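PDB 1UN8: dihydroxyacetone kinase from Citrobacter freundii, which catalyses the ATP-dependent phosphorylation of dihydroxyacetone to dihydroxyacetone phosphate, a step in glycerol fermentation that needs magnesium or calcium ions. Local coordinates for residues V158-G163 against K316-E321; A179-S184 against V309-I314. All coordinates share one frame; numbering follows the deposited sequence.

Contact 1: V158-G163 against K316-E321; sequences VHKIAG and KALLTE
Lys160 and Ile161, on one turn of helix 155-167, lie against Leu318 and Ala317 at the end of the short helix 314-319, where the backbones come closest, 5.4 Å between Ile161 CA and Ala317 CA. Lys160 does most of the work. Its chain leaves the helix with CG anti to the backbone N (chi1 -162°), bends at the second and fourth torsions, and brings the ammonium group to two carbonyls of the shorter helix's last turn and one of the loop beyond it. NZ donates to Ala317 O at 2.7 Å, an approach nearly along the C=O axis. A second bond runs from NZ to Thr320 O, in the loop, at 2.8 Å; here the amine sits off the carbonyl plane by 21°. The third, NZ to Leu318 O at 3.3 Å, is weak. A buried lysine thus lies at the C-terminal end of helix 314-319, where the negative end of the helix dipole probably helps to hold its charge. Both segments belong to the DhaK domain, and the lysine ties helix 155-167 to the turn that leads out of helix 314-319. Trp327 adds a cation-pi contact to Lys160. Thr320 OG1 also donates to Ala317 O, at 3.0 Å and from above the carbonyl plane, which gives that oxygen two donors. Lower down the lysine chain, CG packs on Leu318 CD2 at 4.0 Å, the two side chains crossing at a slant. Beside them Ile161 CG1 lies 3.9 Å from Ala317 CB, and Tyr164 of the same long helix packs on Ala317 and Thr320.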
loop_
_atom_site.group_PDB
_atom_site.type_symbol
_atom_site.label_atom_id
_atom_site.label_comp_id
_atom_site.label_asym_id
_atom_site.label_seq_id
_atom_site.Cartn_x
_atom_site.Cartn_y
_atom_site.Cartn_z
ATOM N N VAL A 158 18.543 6.484 8.610
ATOM C CA VAL A 158 19.443 7.515 9.094
ATOM C C VAL A 158 18.697 8.342 10.140
ATOM O O VAL A 158 19.267 8.721 11.165
ATOM C CB VAL A 158 19.936 8.419 7.941
ATOM C CG1 VAL A 158 20.749 9.577 8.490
ATOM C CG2 VAL A 158 20.798 7.604 6.987
ATOM N N HIS A 159 17.417 8.610 9.894
ATOM C CA HIS A 159 16.625 9.373 10.856
ATOM C C HIS A 159 16.636 8.625 12.190
ATOM O O HIS A 159 16.808 9.215 13.247
ATOM C CB HIS A 159 15.163 9.514 10.399
ATOM C CG HIS A 159 14.957 10.450 9.249
ATOM N ND1 HIS A 159 15.939 11.306 8.797
ATOM C CD2 HIS A 159 13.855 10.717 8.507
ATOM C CE1 HIS A 159 15.449 12.063 7.829
ATOM N NE2 HIS A 159 14.186 11.726 7.637
ATOM N N LYS A 160 16.455 7.312 12.114
ATOM C CA LYS A 160 16.402 6.454 13.290
ATOM C C LYS A 160 17.627 6.591 14.185
ATOM O O LYS A 160 17.512 6.746 15.401
ATOM C CB LYS A 160 16.253 4.992 12.859
ATOM C CG LYS A 160 15.765 4.060 13.961
ATOM C CD LYS A 160 14.425 4.542 14.521
ATOM C CE LYS A 160 13.885 3.586 15.574
ATOM N NZ LYS A 160 14.770 3.491 16.771
ATOM N N ILE A 161 18.804 6.508 13.579
ATOM C CA ILE A 161 20.050 6.623 14.321
ATOM C C ILE A 161 20.240 8.039 14.859
ATOM O O ILE A 161 20.586 8.225 16.030
ATOM C CB ILE A 161 21.240 6.214 13.424
ATOM C CG1 ILE A 161 21.387 4.690 13.455
ATOM C CG2 ILE A 161 22.501 6.935 13.852
ATOM C CD1 ILE A 161 22.267 4.198 14.585
ATOM N N ALA A 162 20.014 9.034 14.011
ATOM C CA ALA A 162 20.153 10.410 14.440
ATOM C C ALA A 162 19.223 10.670 15.626
ATOM O O ALA A 162 19.614 11.284 16.623
ATOM C CB ALA A 162 19.808 11.345 13.293
ATOM N N GLY A 163 17.988 10.191 15.508
ATOM C CA GLY A 163 17.009 10.390 16.556
ATOM C C GLY A 163 17.415 9.784 17.884
ATOM O O GLY A 163 17.207 10.384 18.939
ATOM N N LYS A 316 21.714 -1.103 18.173
ATOM C CA LYS A 316 21.114 -0.628 19.414
ATOM C C LYS A 316 20.093 0.450 19.083
ATOM O O LYS A 316 18.961 0.417 19.560
ATOM C CB LYS A 316 22.198 -0.056 20.337
ATOM C CG LYS A 316 21.682 0.505 21.655
ATOM C CD LYS A 316 22.780 1.257 22.413
ATOM C CE LYS A 316 23.948 0.342 22.785
ATOM N NZ LYS A 316 24.983 1.012 23.631
ATOM N N ALA A 317 20.504 1.393 18.242
ATOM C CA ALA A 317 19.654 2.506 17.836
ATOM C C ALA A 317 18.446 2.109 16.979
ATOM O O ALA A 317 17.388 2.738 17.058
ATOM C CB ALA A 317 20.493 3.546 17.105
ATOM N N LEU A 318 18.600 1.083 16.152
ATOM C CA LEU A 318 17.495 0.648 15.319
ATOM C C LEU A 318 16.377 0.058 16.158
ATOM O O LEU A 318 15.206 0.362 15.950
ATOM C CB LEU A 318 17.950 -0.405 14.312
ATOM C CG LEU A 318 18.717 0.033 13.069
ATOM C CD1 LEU A 318 18.879 -1.174 12.142
ATOM C CD2 LEU A 318 17.966 1.153 12.359
ATOM N N LEU A 319 16.753 -0.773 17.119
ATOM C CA LEU A 319 15.790 -1.455 17.968
ATOM C C LEU A 319 15.098 -0.656 19.058
ATOM O O LEU A 319 14.195 -1.165 19.706
ATOM C CB LEU A 319 16.463 -2.670 18.580
ATOM C CG LEU A 319 17.078 -3.584 17.514
ATOM C CD1 LEU A 319 17.959 -4.598 18.185
ATOM C CD2 LEU A 319 15.986 -4.271 16.704
ATOM N N THR A 320 15.496 0.589 19.262
ATOM C CA THR A 320 14.868 1.392 20.300
ATOM C C THR A 320 13.483 1.824 19.880
ATOM O O THR A 320 13.271 2.197 18.733
ATOM C CB THR A 320 15.691 2.641 20.618
ATOM O OG1 THR A 320 15.799 3.458 19.445
ATOM C CG2 THR A 320 17.088 2.256 21.078
ATOM N N GLU A 321 12.533 1.772 20.802
ATOM C CA GLU A 321 11.180 2.190 20.474
ATOM C C GLU A 321 11.173 3.697 20.283
ATOM O O GLU A 321 11.936 4.415 20.930
ATOM C CB GLU A 321 10.208 1.831 21.599
ATOM C CG GLU A 321 10.196 0.365 21.987
ATOM C CD GLU A 321 9.168 0.060 23.074
ATOM O OE1 GLU A 321 9.181 0.739 24.129
ATOM O OE2 GLU A 321 8.348 -0.863 22.872
#

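Contact 2: A179-S184 against V309-I314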
loop_
_atom_site.group_PDB
_atom_site.type_symbol
_atom_site.label_atom_id
_atom_site.label_comp_id
_atom_site.label_asym_id
_atom_site.label_seq_id
_atom_site.Cartn_x
_atom_site.Cartn_y
_atom_site.Cartn_z
ATOM N N ALA A 179 25.058 9.892 12.659
ATOM C CA ALA A 179 24.157 9.956 11.521
ATOM C C ALA A 179 24.934 9.660 10.244
ATOM O O ALA A 179 24.475 8.909 9.374
ATOM C CB ALA A 179 23.528 11.331 11.440
ATOM N N GLN A 180 26.112 10.260 10.125
ATOM C CA GLN A 180 26.938 10.044 8.953
ATOM C C GLN A 180 27.401 8.587 8.935
ATOM O O GLN A 180 27.445 7.945 7.888
ATOM C CB GLN A 180 28.138 10.998 8.979
ATOM C CG GLN A 180 29.205 10.713 7.911
ATOM C CD GLN A 180 28.719 10.922 6.469
ATOM O OE1 GLN A 180 28.535 12.056 6.017
ATOM N NE2 GLN A 180 28.517 9.822 5.748
ATOM N N TYR A 181 27.730 8.061 10.106
ATOM C CA TYR A 181 28.190 6.681 10.216
ATOM C C TYR A 181 27.096 5.735 9.718
ATOM O O TYR A 181 27.375 4.763 9.015
ATOM C CB TYR A 181 28.553 6.354 11.671
ATOM C CG TYR A 181 29.188 4.991 11.858
ATOM C CD1 TYR A 181 30.396 4.668 11.235
ATOM C CD2 TYR A 181 28.582 4.020 12.653
ATOM C CE1 TYR A 181 30.987 3.409 11.398
ATOM C CE2 TYR A 181 29.160 2.760 12.826
ATOM C CZ TYR A 181 30.361 2.462 12.198
ATOM O OH TYR A 181 30.934 1.221 12.390
ATOM N N ALA A 182 25.852 6.016 10.086
ATOM C CA ALA A 182 24.742 5.179 9.645
ATOM C C ALA A 182 24.615 5.279 8.123
ATOM O O ALA A 182 24.544 4.271 7.424
ATOM C CB ALA A 182 23.443 5.623 10.313
ATOM N N ALA A 183 24.593 6.504 7.620
ATOM C CA ALA A 183 24.484 6.723 6.191
ATOM C C ALA A 183 25.510 5.863 5.455
ATOM O O ALA A 183 25.154 5.058 4.596
ATOM C CB ALA A 183 24.700 8.203 5.869
ATOM N N SER A 184 26.780 6.025 5.808
ATOM C CA SER A 184 27.867 5.279 5.172
ATOM C C SER A 184 27.685 3.764 5.195
ATOM O O SER A 184 28.331 3.043 4.441
ATOM C CB SER A 184 29.198 5.634 5.832
ATOM O OG SER A 184 29.516 6.995 5.615
ATOM N N VAL A 309 24.503 -2.113 7.680
ATOM C CA VAL A 309 25.457 -2.929 8.425
ATOM C C VAL A 309 25.297 -2.699 9.916
ATOM O O VAL A 309 25.301 -1.563 10.381
ATOM C CB VAL A 309 26.910 -2.593 8.024
ATOM C CG1 VAL A 309 27.880 -3.464 8.810
ATOM C CG2 VAL A 309 27.097 -2.803 6.530
ATOM N N LEU A 310 25.157 -3.781 10.667
ATOM C CA LEU A 310 24.988 -3.670 12.105
ATOM C C LEU A 310 26.323 -3.640 12.849
ATOM O O LEU A 310 26.741 -4.628 13.449
ATOM C CB LEU A 310 24.127 -4.826 12.609
ATOM C CG LEU A 310 22.738 -4.922 11.977
ATOM C CD1 LEU A 310 22.015 -6.154 12.503
ATOM C CD2 LEU A 310 21.953 -3.660 12.285
ATOM N N GLU A 311 26.997 -2.501 12.789
ATOM C CA GLU A 311 28.265 -2.326 13.478
ATOM C C GLU A 311 28.054 -1.255 14.544
ATOM O O GLU A 311 27.252 -0.334 14.366
ATOM C CB GLU A 311 29.371 -1.859 12.511
ATOM C CG GLU A 311 29.839 -2.871 11.451
ATOM C CD GLU A 311 30.555 -4.090 12.028
ATOM O OE1 GLU A 311 31.394 -3.911 12.935
ATOM O OE2 GLU A 311 30.294 -5.228 11.567
ATOM N N GLU A 312 28.766 -1.390 15.654
ATOM C CA GLU A 312 28.693 -0.415 16.730
ATOM C C GLU A 312 27.283 -0.166 17.257
ATOM O O GLU A 312 26.510 -1.092 17.516
ATOM C CB GLU A 312 29.293 0.916 16.256
ATOM C CG GLU A 312 30.663 0.809 15.566
ATOM C CD GLU A 312 31.788 0.381 16.508
ATOM O OE1 GLU A 312 32.009 1.068 17.536
ATOM O OE2 GLU A 312 32.458 -0.639 16.217
ATOM N N SER A 313 26.965 1.114 17.394
ATOM C CA SER A 313 25.688 1.564 17.916
ATOM C C SER A 313 24.489 1.419 16.980
ATOM O O SER A 313 23.348 1.579 17.411
ATOM C CB SER A 313 25.818 3.029 18.337
ATOM O OG SER A 313 26.815 3.190 19.328
ATOM N N ILE A 314 24.731 1.123 15.707
ATOM C CA ILE A 314 23.639 1.006 14.748
ATOM C C ILE A 314 22.485 0.136 15.251
ATOM O O ILE A 314 21.368 0.621 15.416
ATOM C CB ILE A 314 24.140 0.451 13.365
ATOM C CG1 ILE A 314 25.011 1.494 12.658
ATOM C CG2 ILE A 314 22.956 0.088 12.478
ATOM C CD1 ILE A 314 24.290 2.773 12.328
#
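Tyr181 reaches from helix 172-184 across to the turn at Glu311 and Glu312, while one residue along the helix Ala182 meets Ile314. The tyrosine ring is carried outward by a first torsion of -173°, CG anti to the backbone N, so that its hydroxyl end lies among the aliphatic parts of the two glutamates. Its OH is 3.2 Å from Glu312 CG and 3.5 Å from Glu311 CB. Glu312 crosses the tyrosine at about a right angle; its CG, set anti to the carbonyl carbon, also approaches Tyr181 CE2 obliquely, at 3.7 Å, and beyond it the chain bends at the second torsion. Both carboxylates stand steeply to the ring, 82° for Glu311 and 84° for Glu312. Glu311 to Ile314 form a type II' beta turn, closed by Ile314 N to Glu311 O at 3.2 Å, in the loop linking strand 301-309 to helix 314-319. Ile314, where that helix starts, points its CD1 at Ala182 CB, 3.6 Å away, and its CG1 lies obliquely to the tyrosine ring. With no hydrogen bond across it, the contact depends on shape and apolar burial, Ala182 and Ile314 being buried while Glu312 is on the exposed side.

Overall arrangement
From the N terminus, the chain completes the first sheet of the domain before it enters helix 155-167 and then, after a short connection, helix 172-184, which packs beside it. After strand 186-192 and just over a hundred further residues it returns along strand 301-309, and the loop that follows comes back to helix 172-184, closing contact 2. Helix 314-319 then leads to contact 1, back on the earlier helix. Contact 2 therefore lies wholly within the span closed by contact 1. Their centres are 10 Å apart; Ile161 packs on Ala182 and lies beside Ile314. Together they bind the paired helices to the exit of strand 301-309, away from the substrate-binding residues and His220.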